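Local coordinates for putative branched chain amino acid ABC transporter, periplasmic amino acid-binding protein (Brucella ovis, PDB 4XFK) that serves as a component of an amino-acid transport system, probably as the periplasmic receptor that binds leucine, isoleucine, valine, threonine and alanine, at residues Leu120-Phe129 against Gln390-Pro398; Gly236-Asp247 against Ile258-Thr266. The protein carries 1 engineered substitution. One frame throughout, in Å; residues are numbered along the deposited sequence. Where two conformers were deposited one is given.

Interaction 1: Leu120-Phe129 against Gln390-Pro398; sequences LELTGSKCHF and QESCSMKRP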
ATOM      1  N   LEU A 120       7.022   7.838   4.072  1.00  7.54           N
ATOM      2  CA  LEU A 120       8.255   8.110   3.343  1.00  7.56           C
ATOM      3  C   LEU A 120       9.516   7.518   3.968  1.00  7.40           C
ATOM      4  O   LEU A 120      10.382   7.027   3.252  1.00  8.60           O
ATOM      5  CB  LEU A 120       8.442   9.622   3.186  1.00  9.22           C
ATOM      6  CG  LEU A 120       7.383  10.295   2.323  1.00 11.54           C
ATOM      7  CD1 LEU A 120       7.554  11.799   2.361  1.00 12.69           C
ATOM      8  CD2 LEU A 120       7.457   9.781   0.904  1.00 13.48           C
ATOM      9  N   GLU A 121       9.625   7.571   5.292  1.00  8.49           N
ATOM     10  CA  GLU A 121      10.868   7.211   5.968  1.00  9.38           C
ATOM     11  C   GLU A 121      11.348   5.793   5.669  1.00  8.67           C
ATOM     12  O   GLU A 121      12.551   5.515   5.735  1.00  9.24           O
ATOM     13  CB  GLU A 121      10.743   7.406   7.485  1.00 11.52           C
ATOM     14  CG  GLU A 121       9.741   6.472   8.161  1.00 15.55           C
ATOM     15  CD  GLU A 121       9.732   6.611   9.674  1.00 19.57           C
ATOM     16  OE1 GLU A 121      10.500   7.440  10.200  1.00 21.83           O
ATOM     17  OE2 GLU A 121       8.968   5.877  10.341  1.00 20.89           O
ATOM     18  N   LEU A 122      10.423   4.891   5.339  1.00  8.15           N
ATOM     19  CA  LEU A 122      10.789   3.491   5.145  1.00  8.39           C
ATOM     20  C   LEU A 122      11.757   3.284   3.971  1.00  8.25           C
ATOM     21  O   LEU A 122      12.526   2.325   3.961  1.00  9.29           O
ATOM     22  CB  LEU A 122       9.536   2.618   5.043  1.00  8.66           C
ATOM     23  CG  LEU A 122       8.669   2.733   6.306  1.00 10.45           C
ATOM     24  CD1 LEU A 122       7.298   2.163   6.068  1.00 11.30           C
ATOM     25  CD2 LEU A 122       9.339   2.045   7.496  1.00 12.56           C
ATOM     26  N   THR A 123      11.746   4.203   3.004  1.00  7.38           N
ATOM     27  CA  THR A 123      12.740   4.180   1.935  1.00  8.46           C
ATOM     28  C   THR A 123      13.586   5.457   1.955  1.00  9.09           C
ATOM     29  O   THR A 123      14.281   5.767   0.979  1.00 10.62           O
ATOM     30  CB  THR A 123      12.099   4.018   0.547  1.00  8.36           C
ATOM     31  OG1 THR A 123      11.077   5.005   0.368  1.00  7.98           O
ATOM     32  CG2 THR A 123      11.492   2.627   0.393  1.00  8.53           C
ATOM     33  N   GLY A 124      13.523   6.186   3.065  1.00  8.90           N
ATOM     34  CA  GLY A 124      14.306   7.397   3.255  1.00  9.48           C
ATOM     35  C   GLY A 124      15.232   7.229   4.442  1.00 11.11           C
ATOM     36  O   GLY A 124      16.167   6.428   4.390  1.00 11.68           O
ATOM     37  N   SER A 125      14.964   7.956   5.523  1.00 11.79           N
ATOM     38  CA  SER A 125      15.843   7.939   6.693  1.00 13.08           C
ATOM     39  C   SER A 125      15.985   6.566   7.357  1.00 12.50           C
ATOM     40  O   SER A 125      16.991   6.308   8.028  1.00 15.18           O
ATOM     41  CB  SER A 125      15.388   8.972   7.726  1.00 15.85           C
ATOM     42  OG  SER A 125      14.123   8.625   8.258  1.00 18.80           O
ATOM     43  N   LYS A 126      14.999   5.688   7.164  1.00 11.14           N
ATOM     44  CA  LYS A 126      15.048   4.344   7.742  0.53 10.89           C
ATOM     45  C   LYS A 126      15.348   3.257   6.714  1.00 10.79           C
ATOM     46  O   LYS A 126      15.234   2.073   7.009  1.00 12.65           O
ATOM     47  CB  LYS A 126      13.744   4.009   8.473  0.53 11.07           C
ATOM     48  CG  LYS A 126      13.580   4.713   9.807  0.53 14.03           C
ATOM     49  CD  LYS A 126      12.408   4.130  10.588  0.53 15.80           C
ATOM     50  CE  LYS A 126      12.349   4.699  11.996  0.53 17.17           C
ATOM     51  NZ  LYS A 126      12.261   6.183  11.974  0.53 17.34           N
ATOM     52  N   CYS A 127      15.725   3.653   5.506  1.00 10.48           N
ATOM     53  CA  CYS A 127      16.097   2.723   4.443  0.63 10.20           C
ATOM     54  C   CYS A 127      17.236   1.808   4.884  1.00 11.74           C
ATOM     55  O   CYS A 127      18.212   2.288   5.470  1.00 13.62           O
ATOM     56  CB  CYS A 127      16.528   3.538   3.217  0.63 10.70           C
ATOM     57  SG  CYS A 127      17.277   2.619   1.877  0.63 11.89           S
ATOM     58  N   HIS A 128      17.128   0.511   4.609  1.00  9.88           N
ATOM     59  CA  HIS A 128      18.252  -0.403   4.795  1.00  9.54           C
ATOM     60  C   HIS A 128      18.108  -1.576   3.840  1.00  8.57           C
ATOM     61  O   HIS A 128      17.052  -1.771   3.220  1.00 10.60           O
ATOM     62  CB  HIS A 128      18.407  -0.864   6.249  1.00  9.20           C
ATOM     63  CG  HIS A 128      17.237  -1.637   6.776  1.00  8.82           C
ATOM     64  ND1 HIS A 128      17.199  -3.017   6.805  1.00  9.38           N
ATOM     65  CD2 HIS A 128      16.062  -1.216   7.297  1.00  8.59           C
ATOM     66  CE1 HIS A 128      16.049  -3.408   7.327  1.00  9.41           C
ATOM     67  NE2 HIS A 128      15.340  -2.334   7.634  1.00  9.15           N
ATOM     68  N   PHE A 129      19.181  -2.342   3.711  1.00  8.29           N
ATOM     69  CA  PHE A 129      19.284  -3.333   2.652  1.00  8.33           C
ATOM     70  C   PHE A 129      18.249  -4.450   2.770  1.00  7.81           C
ATOM     71  O   PHE A 129      17.816  -5.003   1.769  1.00  9.63           O
ATOM     72  CB  PHE A 129      20.699  -3.911   2.613  1.00  9.12           C
ATOM     73  CG  PHE A 129      20.914  -4.914   1.517  1.00  9.03           C
ATOM     74  CD1 PHE A 129      21.126  -4.507   0.209  1.00 10.84           C
ATOM     75  CD2 PHE A 129      20.916  -6.267   1.800  1.00 10.42           C
ATOM     76  CE1 PHE A 129      21.329  -5.442  -0.802  1.00 11.48           C
ATOM     77  CE2 PHE A 129      21.125  -7.205   0.803  1.00 11.66           C
ATOM     78  CZ  PHE A 129      21.325  -6.794  -0.503  1.00 10.88           C
ATOM     79  N   GLN A 390      15.083   9.674  -2.135  1.00 12.31           N
ATOM     80  CA  GLN A 390      15.030  10.709  -1.115  1.00 12.14           C
ATOM     81  C   GLN A 390      16.423  11.137  -0.693  1.00 13.82           C
ATOM     82  O   GLN A 390      17.341  10.324  -0.635  1.00 15.05           O
ATOM     83  CB  GLN A 390      14.243  10.230   0.099  1.00 11.52           C
ATOM     84  CG  GLN A 390      12.772   9.995  -0.164  1.00 11.86           C
ATOM     85  CD  GLN A 390      12.078   9.428   1.047  1.00 12.16           C
ATOM     86  OE1 GLN A 390      12.006  10.071   2.093  1.00 13.26           O
ATOM     87  NE2 GLN A 390      11.578   8.211   0.922  1.00 11.59           N
ATOM     88  N   GLU A 391      16.565  12.422  -0.392  1.00 15.69           N
ATOM     89  CA  GLU A 391      17.836  12.978   0.043  1.00 17.71           C
ATOM     90  C   GLU A 391      18.376  12.243   1.267  1.00 18.04           C
ATOM     91  O   GLU A 391      19.586  12.088   1.424  1.00 20.37           O
ATOM     92  CB  GLU A 391      17.672  14.474   0.349  1.00 20.53           C
ATOM     93  CG  GLU A 391      17.056  15.271  -0.800  1.00 25.71           C
ATOM     94  CD  GLU A 391      16.438  16.593  -0.361  1.00 29.65           C
ATOM     95  OE1 GLU A 391      16.514  16.929   0.841  1.00 31.25           O
ATOM     96  OE2 GLU A 391      15.871  17.299  -1.226  1.00 30.90           O
ATOM     97  N   SER A 392      17.467  11.767   2.114  1.00 15.94           N
ATOM     98  CA  SER A 392      17.828  11.110   3.365  1.00 16.30           C
ATOM     99  C   SER A 392      18.174   9.630   3.210  1.00 16.71           C
ATOM    100  O   SER A 392      18.503   8.968   4.192  1.00 18.31           O
ATOM    101  CB  SER A 392      16.680  11.240   4.365  1.00 17.95           C
ATOM    102  OG  SER A 392      15.514  10.605   3.870  1.00 19.08           O
ATOM    103  N   CYS A 393      18.087   9.110   1.988  1.00 15.34           N
ATOM    104  CA  CYS A 393      18.373   7.700   1.730  1.00 16.07           C
ATOM    105  C   CYS A 393      19.862   7.385   1.665  1.00 17.48           C
ATOM    106  O   CYS A 393      20.608   7.988   0.889  1.00 18.14           O
ATOM    107  CB  CYS A 393      17.701   7.240   0.431  1.00 17.79           C
ATOM    108  SG  CYS A 393      18.314   5.663  -0.228  1.00 21.34           S
ATOM    109  N   SER A 394      20.277   6.424   2.482  1.00 18.65           N
ATOM    110  CA  SER A 394      21.600   5.832   2.389  1.00 21.71           C
ATOM    111  C   SER A 394      21.409   4.340   2.610  1.00 22.00           C
ATOM    112  O   SER A 394      20.691   3.935   3.519  1.00 25.81           O
ATOM    113  CB  SER A 394      22.508   6.391   3.477  1.00 24.47           C
ATOM    114  OG  SER A 394      22.051   5.976   4.755  1.00 26.26           O
ATOM    115  N   MET A 395      22.024   3.512   1.782  1.00 17.86           N
ATOM    116  CA  MET A 395      21.907   2.075   1.990  1.00 15.45           C
ATOM    117  C   MET A 395      23.281   1.438   1.961  1.00 15.84           C
ATOM    118  O   MET A 395      24.090   1.717   1.079  1.00 17.62           O
ATOM    119  CB  MET A 395      20.991   1.421   0.944  1.00 14.46           C
ATOM    120  CG  MET A 395      20.689  -0.067   1.202  1.00 12.66           C
ATOM    121  SD  MET A 395      19.888  -0.791  -0.227  1.00 14.28           S
ATOM    122  CE  MET A 395      18.281  -0.041  -0.079  1.00 13.29           C
ATOM    123  N   LYS A 396      23.538   0.582   2.935  1.00 15.99           N
ATOM    124  CA  LYS A 396      24.764  -0.191   2.954  1.00 17.43           C
ATOM    125  C   LYS A 396      24.637  -1.411   2.044  1.00 16.91           C
ATOM    126  O   LYS A 396      23.636  -2.139   2.089  1.00 21.69           O
ATOM    127  CB  LYS A 396      25.093  -0.610   4.384  1.00 22.34           C
ATOM    128  CG  LYS A 396      25.302   0.574   5.312  1.00 26.59           C
ATOM    129  CD  LYS A 396      25.567   0.136   6.745  1.00 30.18           C
ATOM    130  CE  LYS A 396      25.645   1.345   7.666  1.00 32.93           C
ATOM    131  NZ  LYS A 396      25.994   0.969   9.064  1.00 34.80           N
ATOM    132  N   ARG A 397      25.639  -1.617   1.198  1.00 15.99           N
ATOM    133  CA  ARG A 397      25.676  -2.784   0.326  1.00 16.48           C
ATOM    134  C   ARG A 397      26.265  -3.951   1.117  1.00 19.73           C
ATOM    135  O   ARG A 397      26.926  -3.744   2.134  1.00 21.17           O
ATOM    136  CB  ARG A 397      26.559  -2.519  -0.904  1.00 16.41           C
ATOM    137  CG  ARG A 397      26.148  -1.350  -1.795  1.00 16.08           C
ATOM    138  CD  ARG A 397      24.780  -1.533  -2.399  1.00 13.55           C
ATOM    139  NE  ARG A 397      24.608  -2.838  -3.023  1.00 12.62           N
ATOM    140  CZ  ARG A 397      23.423  -3.329  -3.373  1.00 11.84           C
ATOM    141  NH1 ARG A 397      22.324  -2.609  -3.155  1.00 12.23           N
ATOM    142  NH2 ARG A 397      23.328  -4.534  -3.926  1.00 11.68           N
ATOM    143  N   PRO A 398      26.020  -5.186   0.660  1.00 22.39           N
ATOM    144  CA  PRO A 398      26.795  -6.306   1.206  1.00 25.73           C
ATOM    145  C   PRO A 398      28.265  -6.091   0.849  1.00 31.42           C
ATOM    146  O   PRO A 398      28.576  -5.912  -0.330  1.00 31.88           O
ATOM    147  CB  PRO A 398      26.243  -7.513   0.449  1.00 25.73           C
ATOM    148  CG  PRO A 398      24.866  -7.097   0.015  1.00 23.74           C
ATOM    149  CD  PRO A 398      24.960  -5.624  -0.262  1.00 22.68           C
TER
HETATM  150  O   HOH W   1      14.093   7.081  -1.414  1.00 11.12           O
HETATM  151  O   HOH W   2      11.292   6.711  -1.739  1.00 17.22           O
HETATM  152  O   HOH W   3      12.650   9.944   4.789  1.00 22.31           O
HETATM  153  O   HOH W   4      21.648  -0.768   5.030  1.00 17.34           O
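The Phe129 ring is overlapped on one face by the ring of Pro398, whose CD lies 3.9 Å from the Phe129 centroid in a CH-pi contact. At the rim of the same ring, near its plane, stand Arg397 NH1 and Met395 SD. The guanidinium of Arg397 is turned 87° from the ring, so its flat side meets Phe129 CE1, with NH1 3.8 Å from that carbon. Bends at chi2 and chi3 fold the arginine back to this place, and Glu330 of helix 322-331 holds it by a salt bridge. The sulfur makes a Met-aromatic contact, with Met395 SD 3.9 Å from Phe129 CD1. Phe129 reaches these partners because its CG is anti to the backbone N (chi1 -178°).

Next along is a small sulfur cluster. Cys127 was deposited in two conformers. In the one described, its SG lies 3.5 Å from Met395 CE and 3.8 Å from Cys393 SG, so these sulfur contacts are less certain than the rest. At that distance the two cysteines are not joined in a disulfide in this copy.

The other end is polar. Gln390 extends its amide to the 3-10 turn, and its NE2 gives Leu120 O a nearly straight bond of 2.9 Å (N-H...O 175°). It comes from above the carbonyl plane, and Thr123 N reaches the same oxygen from the opposite face. Waters bind the rest of the amide: one links Gln390 NE2 to Thr123 OG1, which also bonds Arg133, and another receives Ser125 N and donates to Gln390 OE1.

The chemistry implies a mixed attachment. The C-terminal tail is held on the 120-129 loop by the direct Gln390-Leu120 bond and bridging waters, and by the packing of Pro398, Met395 and Arg397 round Phe129.

Interaction 2: Gly236-Asp247 against Ile258-Thr266; sequences GLKAKFATSFLD and IAEGHIVST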
ATOM      1  N   GLY A 236     -24.065  16.808   2.336  1.00 14.27           N
ATOM      2  CA  GLY A 236     -24.168  17.124   0.919  1.00 14.17           C
ATOM      3  C   GLY A 236     -22.933  17.826   0.382  1.00 14.40           C
ATOM      4  O   GLY A 236     -23.027  18.704  -0.479  1.00 15.71           O
ATOM      5  N   LEU A 237     -21.767  17.433   0.887  1.00 14.67           N
ATOM      6  CA  LEU A 237     -20.508  18.067   0.502  1.00 13.56           C
ATOM      7  C   LEU A 237     -20.319  18.053  -1.004  1.00 14.62           C
ATOM      8  O   LEU A 237     -20.522  17.023  -1.654  1.00 15.28           O
ATOM      9  CB  LEU A 237     -19.334  17.357   1.168  1.00 15.69           C
ATOM     10  CG  LEU A 237     -17.946  17.919   0.861  1.00 16.82           C
ATOM     11  CD1 LEU A 237     -17.715  19.244   1.584  1.00 17.39           C
ATOM     12  CD2 LEU A 237     -16.871  16.899   1.224  1.00 18.77           C
ATOM     13  N   LYS A 238     -19.936  19.202  -1.553  1.00 14.40           N
ATOM     14  CA  LYS A 238     -19.770  19.342  -2.997  1.00 14.25           C
ATOM     15  C   LYS A 238     -18.356  19.028  -3.478  1.00 12.65           C
ATOM     16  O   LYS A 238     -18.178  18.537  -4.599  1.00 14.05           O
ATOM     17  CB  LYS A 238     -20.188  20.743  -3.452  1.00 16.05           C
ATOM     18  CG  LYS A 238     -21.672  21.016  -3.262  1.00 19.16           C
ATOM     19  CD  LYS A 238     -22.105  22.273  -3.993  1.00 23.90           C
ATOM     20  CE  LYS A 238     -23.609  22.477  -3.897  1.00 26.92           C
ATOM     21  NZ  LYS A 238     -24.362  21.264  -4.343  1.00 29.79           N
ATOM     22  N   ALA A 239     -17.360  19.317  -2.639  1.00 12.89           N
ATOM     23  CA  ALA A 239     -15.969  19.030  -2.979  1.00 13.18           C
ATOM     24  C   ALA A 239     -15.782  17.541  -3.200  1.00 13.08           C
ATOM     25  O   ALA A 239     -16.498  16.717  -2.623  1.00 14.45           O
ATOM     26  CB  ALA A 239     -15.034  19.509  -1.882  1.00 14.59           C
ATOM     27  N   LYS A 240     -14.814  17.192  -4.035  1.00 11.75           N
ATOM     28  CA  LYS A 240     -14.506  15.786  -4.246  1.00 12.20           C
ATOM     29  C   LYS A 240     -13.215  15.410  -3.539  1.00 10.46           C
ATOM     30  O   LYS A 240     -12.252  16.180  -3.517  1.00 11.80           O
ATOM     31  CB  LYS A 240     -14.439  15.472  -5.739  1.00 13.97           C
ATOM     32  CG  LYS A 240     -15.776  15.680  -6.454  1.00 14.89           C
ATOM     33  CD  LYS A 240     -16.897  14.841  -5.826  1.00 14.86           C
ATOM     34  CE  LYS A 240     -18.275  15.231  -6.354  1.00 16.55           C
ATOM     35  NZ  LYS A 240     -19.346  14.454  -5.651  1.00 16.96           N
ATOM     36  N   PHE A 241     -13.214  14.237  -2.920  1.00  9.78           N
ATOM     37  CA  PHE A 241     -12.022  13.729  -2.265  1.00  8.71           C
ATOM     38  C   PHE A 241     -11.023  13.199  -3.284  1.00  8.87           C
ATOM     39  O   PHE A 241     -11.398  12.548  -4.258  1.00 10.46           O
ATOM     40  CB  PHE A 241     -12.388  12.617  -1.274  1.00  9.18           C
ATOM     41  CG  PHE A 241     -13.102  13.103  -0.040  1.00 10.54           C
ATOM     42  CD1 PHE A 241     -12.393  13.553   1.059  1.00 11.70           C
ATOM     43  CD2 PHE A 241     -14.481  13.095   0.024  1.00 15.18           C
ATOM     44  CE1 PHE A 241     -13.053  13.995   2.195  1.00 12.29           C
ATOM     45  CE2 PHE A 241     -15.146  13.539   1.163  1.00 16.30           C
ATOM     46  CZ  PHE A 241     -14.430  13.985   2.246  1.00 14.53           C
ATOM     47  N   ALA A 242      -9.749  13.500  -3.057  1.00  8.49           N
ATOM     48  CA  ALA A 242      -8.658  12.934  -3.839  1.00  8.16           C
ATOM     49  C   ALA A 242      -7.821  12.116  -2.871  1.00  7.05           C
ATOM     50  O   ALA A 242      -7.237  12.664  -1.936  1.00  7.38           O
ATOM     51  CB  ALA A 242      -7.834  14.035  -4.485  1.00  9.68           C
ATOM     52  N   THR A 243      -7.794  10.801  -3.087  1.00  7.37           N
ATOM     53  CA  THR A 243      -7.384   9.887  -2.037  1.00  6.39           C
ATOM     54  C   THR A 243      -6.387   8.845  -2.495  1.00  6.68           C
ATOM     55  O   THR A 243      -6.170   8.640  -3.697  1.00  7.07           O
ATOM     56  CB  THR A 243      -8.598   9.099  -1.492  1.00  7.71           C
ATOM     57  OG1 THR A 243      -9.013   8.126  -2.464  1.00  7.16           O
ATOM     58  CG2 THR A 243      -9.758  10.033  -1.144  1.00  9.06           C
ATOM     59  N   SER A 244      -5.820   8.157  -1.505  1.00  6.26           N
ATOM     60  CA  SER A 244      -5.056   6.944  -1.728  1.00  6.93           C
ATOM     61  C   SER A 244      -5.879   5.688  -1.481  1.00  6.55           C
ATOM     62  O   SER A 244      -5.574   4.651  -2.063  1.00  6.66           O
ATOM     63  CB  SER A 244      -3.823   6.927  -0.820  1.00  7.74           C
ATOM     64  OG  SER A 244      -4.153   7.305   0.512  1.00  7.44           O
ATOM     65  N   PHE A 245      -6.916   5.778  -0.639  1.00  5.74           N
ATOM     66  CA  PHE A 245      -7.552   4.565  -0.103  1.00  6.04           C
ATOM     67  C   PHE A 245      -9.072   4.521  -0.224  1.00  6.11           C
ATOM     68  O   PHE A 245      -9.718   3.722   0.461  1.00  6.63           O
ATOM     69  CB  PHE A 245      -7.168   4.348   1.368  1.00  6.19           C
ATOM     70  CG  PHE A 245      -5.680   4.260   1.604  1.00  6.31           C
ATOM     71  CD1 PHE A 245      -4.879   3.429   0.834  1.00  6.79           C
ATOM     72  CD2 PHE A 245      -5.085   5.015   2.601  1.00  6.23           C
ATOM     73  CE1 PHE A 245      -3.502   3.370   1.049  1.00  7.45           C
ATOM     74  CE2 PHE A 245      -3.723   4.953   2.828  1.00  6.92           C
ATOM     75  CZ  PHE A 245      -2.924   4.126   2.052  1.00  7.33           C
ATOM     76  N   LEU A 246      -9.659   5.320  -1.116  1.00  5.88           N
ATOM     77  CA  LEU A 246     -11.117   5.331  -1.203  1.00  6.11           C
ATOM     78  C   LEU A 246     -11.708   3.988  -1.632  1.00  7.14           C
ATOM     79  O   LEU A 246     -12.858   3.696  -1.302  1.00  8.02           O
ATOM     80  CB  LEU A 246     -11.612   6.440  -2.130  1.00  7.21           C
ATOM     81  CG  LEU A 246     -13.111   6.736  -2.067  1.00  9.22           C
ATOM     82  CD1 LEU A 246     -13.533   7.223  -0.687  1.00 10.56           C
ATOM     83  CD2 LEU A 246     -13.494   7.741  -3.133  1.00  9.45           C
ATOM     84  N   ASP A 247     -10.936   3.157  -2.335  1.00  7.10           N
ATOM     85  CA  ASP A 247     -11.477   1.873  -2.800  1.00  6.72           C
ATOM     86  C   ASP A 247     -11.448   0.773  -1.728  1.00  6.64           C
ATOM     87  O   ASP A 247     -11.789  -0.370  -2.012  1.00  8.16           O
ATOM     88  CB  ASP A 247     -10.830   1.409  -4.115  1.00  7.65           C
ATOM     89  CG  ASP A 247      -9.353   1.132  -3.980  1.00  8.52           C
ATOM     90  OD1 ASP A 247      -8.718   1.735  -3.100  1.00  9.87           O
ATOM     91  OD2 ASP A 247      -8.830   0.311  -4.760  1.00  9.91           O
ATOM     92  N   ILE A 258     -23.542  11.316  -2.681  1.00 11.36           N
ATOM     93  CA  ILE A 258     -22.427  12.111  -3.214  1.00 10.96           C
ATOM     94  C   ILE A 258     -21.320  11.250  -3.819  1.00 11.72           C
ATOM     95  O   ILE A 258     -20.204  11.725  -4.025  1.00 12.89           O
ATOM     96  CB  ILE A 258     -21.802  13.067  -2.157  1.00 12.02           C
ATOM     97  CG1 ILE A 258     -21.098  12.286  -1.041  1.00 12.63           C
ATOM     98  CG2 ILE A 258     -22.856  14.012  -1.592  1.00 11.71           C
ATOM     99  CD1 ILE A 258     -20.168  13.148  -0.193  1.00 13.25           C
ATOM    100  N   ALA A 259     -21.641   9.998  -4.131  1.00 11.22           N
ATOM    101  CA  ALA A 259     -20.625   9.047  -4.590  1.00 11.68           C
ATOM    102  C   ALA A 259     -19.874   9.474  -5.858  1.00 10.71           C
ATOM    103  O   ALA A 259     -18.657   9.283  -5.956  1.00 12.49           O
ATOM    104  CB  ALA A 259     -21.244   7.669  -4.784  1.00 12.77           C
ATOM    105  N   GLU A 260     -20.591  10.022  -6.836  1.00 11.94           N
ATOM    106  CA  GLU A 260     -19.994  10.322  -8.134  1.00 13.12           C
ATOM    107  C   GLU A 260     -18.805  11.279  -8.028  1.00 11.59           C
ATOM    108  O   GLU A 260     -18.875  12.295  -7.344  1.00 12.32           O
ATOM    109  CB  GLU A 260     -21.053  10.904  -9.083  1.00 14.87           C
ATOM    110  CG  GLU A 260     -20.555  11.175 -10.506  1.00 18.11           C
ATOM    111  CD  GLU A 260     -21.597  11.850 -11.390  1.00 23.60           C
ATOM    112  OE1 GLU A 260     -22.706  12.154 -10.900  1.00 26.40           O
ATOM    113  OE2 GLU A 260     -21.305  12.088 -12.581  1.00 26.56           O
ATOM    114  N   GLY A 261     -17.706  10.933  -8.687  1.00 10.67           N
ATOM    115  CA  GLY A 261     -16.665  11.908  -8.953  1.00 10.61           C
ATOM    116  C   GLY A 261     -15.494  11.979  -7.993  1.00  9.81           C
ATOM    117  O   GLY A 261     -14.565  12.751  -8.217  1.00 11.08           O
ATOM    118  N   HIS A 262     -15.532  11.208  -6.910  1.00  8.83           N
ATOM    119  CA  HIS A 262     -14.370  11.125  -6.024  1.00  8.15           C
ATOM    120  C   HIS A 262     -13.264  10.327  -6.692  1.00  7.76           C
ATOM    121  O   HIS A 262     -13.522   9.538  -7.609  1.00  8.64           O
ATOM    122  CB  HIS A 262     -14.758  10.548  -4.667  1.00  9.03           C
ATOM    123  CG  HIS A 262     -15.816  11.346  -3.982  1.00  9.66           C
ATOM    124  ND1 HIS A 262     -15.537  12.493  -3.271  1.00 10.07           N
ATOM    125  CD2 HIS A 262     -17.161  11.192  -3.944  1.00 10.55           C
ATOM    126  CE1 HIS A 262     -16.665  13.004  -2.809  1.00 11.79           C
ATOM    127  NE2 HIS A 262     -17.664  12.238  -3.210  1.00 11.94           N
ATOM    128  N   ILE A 263     -12.035  10.542  -6.235  1.00  7.81           N
ATOM    129  CA  ILE A 263     -10.856  10.094  -6.961  1.00  7.64           C
ATOM    130  C   ILE A 263      -9.905   9.297  -6.073  1.00  6.56           C
ATOM    131  O   ILE A 263      -9.749   9.583  -4.882  1.00  7.38           O
ATOM    132  CB  ILE A 263     -10.081  11.323  -7.532  1.00  8.59           C
ATOM    133  CG1 ILE A 263     -11.016  12.289  -8.278  1.00  9.67           C
ATOM    134  CG2 ILE A 263      -8.931  10.899  -8.442  1.00  9.04           C
ATOM    135  CD1 ILE A 263     -11.628  11.700  -9.538  1.00 10.23           C
ATOM    136  N   VAL A 264      -9.263   8.296  -6.662  1.00  7.06           N
ATOM    137  CA  VAL A 264      -8.222   7.534  -5.976  1.00  6.78           C
ATOM    138  C   VAL A 264      -7.126   7.218  -6.991  1.00  6.81           C
ATOM    139  O   VAL A 264      -7.401   7.104  -8.185  1.00  7.67           O
ATOM    140  CB  VAL A 264      -8.798   6.233  -5.348  1.00  7.08           C
ATOM    141  CG1 VAL A 264      -9.192   5.221  -6.423  1.00  8.27           C
ATOM    142  CG2 VAL A 264      -7.832   5.608  -4.332  1.00  6.90           C
ATOM    143  N   SER A 265      -5.882   7.122  -6.526  1.00  6.49           N
ATOM    144  CA  SER A 265      -4.781   6.639  -7.354  1.00  7.02           C
ATOM    145  C   SER A 265      -4.214   5.391  -6.691  1.00  6.42           C
ATOM    146  O   SER A 265      -3.865   5.423  -5.504  1.00  6.30           O
ATOM    147  CB  SER A 265      -3.696   7.700  -7.486  1.00  8.21           C
ATOM    148  OG  SER A 265      -2.657   7.208  -8.317  1.00  7.86           O
ATOM    149  N   THR A 266      -4.165   4.289  -7.443  1.00  6.32           N
ATOM    150  CA  THR A 266      -3.712   3.002  -6.904  1.00  6.56           C
ATOM    151  C   THR A 266      -2.904   2.243  -7.958  1.00  6.60           C
ATOM    152  O   THR A 266      -2.894   2.635  -9.120  1.00  7.47           O
ATOM    153  CB  THR A 266      -4.887   2.088  -6.476  1.00  7.35           C
ATOM    154  OG1 THR A 266      -5.398   1.426  -7.631  1.00  7.48           O
ATOM    155  CG2 THR A 266      -5.983   2.843  -5.748  1.00  7.66           C
TER
HETATM  156  O   HOH W   5      -6.876  -0.632  -6.522  1.00 13.17           O
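A beta-alpha-beta unit is closed here: strands 240-243 and 263-266 lie side by side and parallel, joined by a crossover that carries helix 251-255. The strand axes approach to 4.6 Å. Phe241 O accepts from Ile263 N at 2.9 Å, Ile263 O from Thr243 N, and Thr243 O from Ser265 N at 3.2 Å.

Thr243 adds a side-chain bond. Its OG1 donates to Ile263 O at 2.9 Å and accepts from Leu246 N, an ST motif just past the strand. The hydroxyl sits between the backbone N and the carbonyl carbon (chi1 73°), which brings it to both partners. Val264 CG2 lies 3.4 Å from Thr243 OG1 on the same side of the sheet, where Val264 also touches Phe374 of strand 373-380. Ala242 and Ile263 face the other side.

Just before strand 263-266, the His262 ring takes the place of a backbone acceptor for Phe241 N. Phe241 N points at ND1 of His262, almost in the ring plane, at 2.9 Å, with an N-H...N angle of 167°. His262 NE2 makes a weak bond to Ile258 O, consistent with a proton on that nitrogen. Lys240 crosses the ring face, its CD 3.7 Å from the His262 centroid. The bend at chi2 carries its NZ on to Glu260 O, 2.8 Å away and nearly in line with the C=O bond. The lysine thus ties the type II turn Ala259-His262 to the neighbouring strand.

Such a parallel pair joined through a helix is typical of the alpha/beta lobes of periplasmic binding proteins.

Overall arrangement
The two contacts lie on opposite sides of the chain's centre. Their centres are about 32 Å apart and their nearest atoms about 11 Å. Interaction 1 brackets interaction 2 in sequence: the order is 120-129, 236-247, 258-266, 390-398. Segment 120-129 lies in the loop between strands 111-114 and 131-133, the last two of the five-stranded parallel sheet. Interaction 2 belongs to the second, mixed sheet, where strand 263-266 also pairs with strand 350-360. The contacts therefore sit in different lobes of the two-lobed binding-protein fold. Interaction 2 builds the sheet of one lobe, while interaction 1 brings the C-terminal tail back onto a loop of the other.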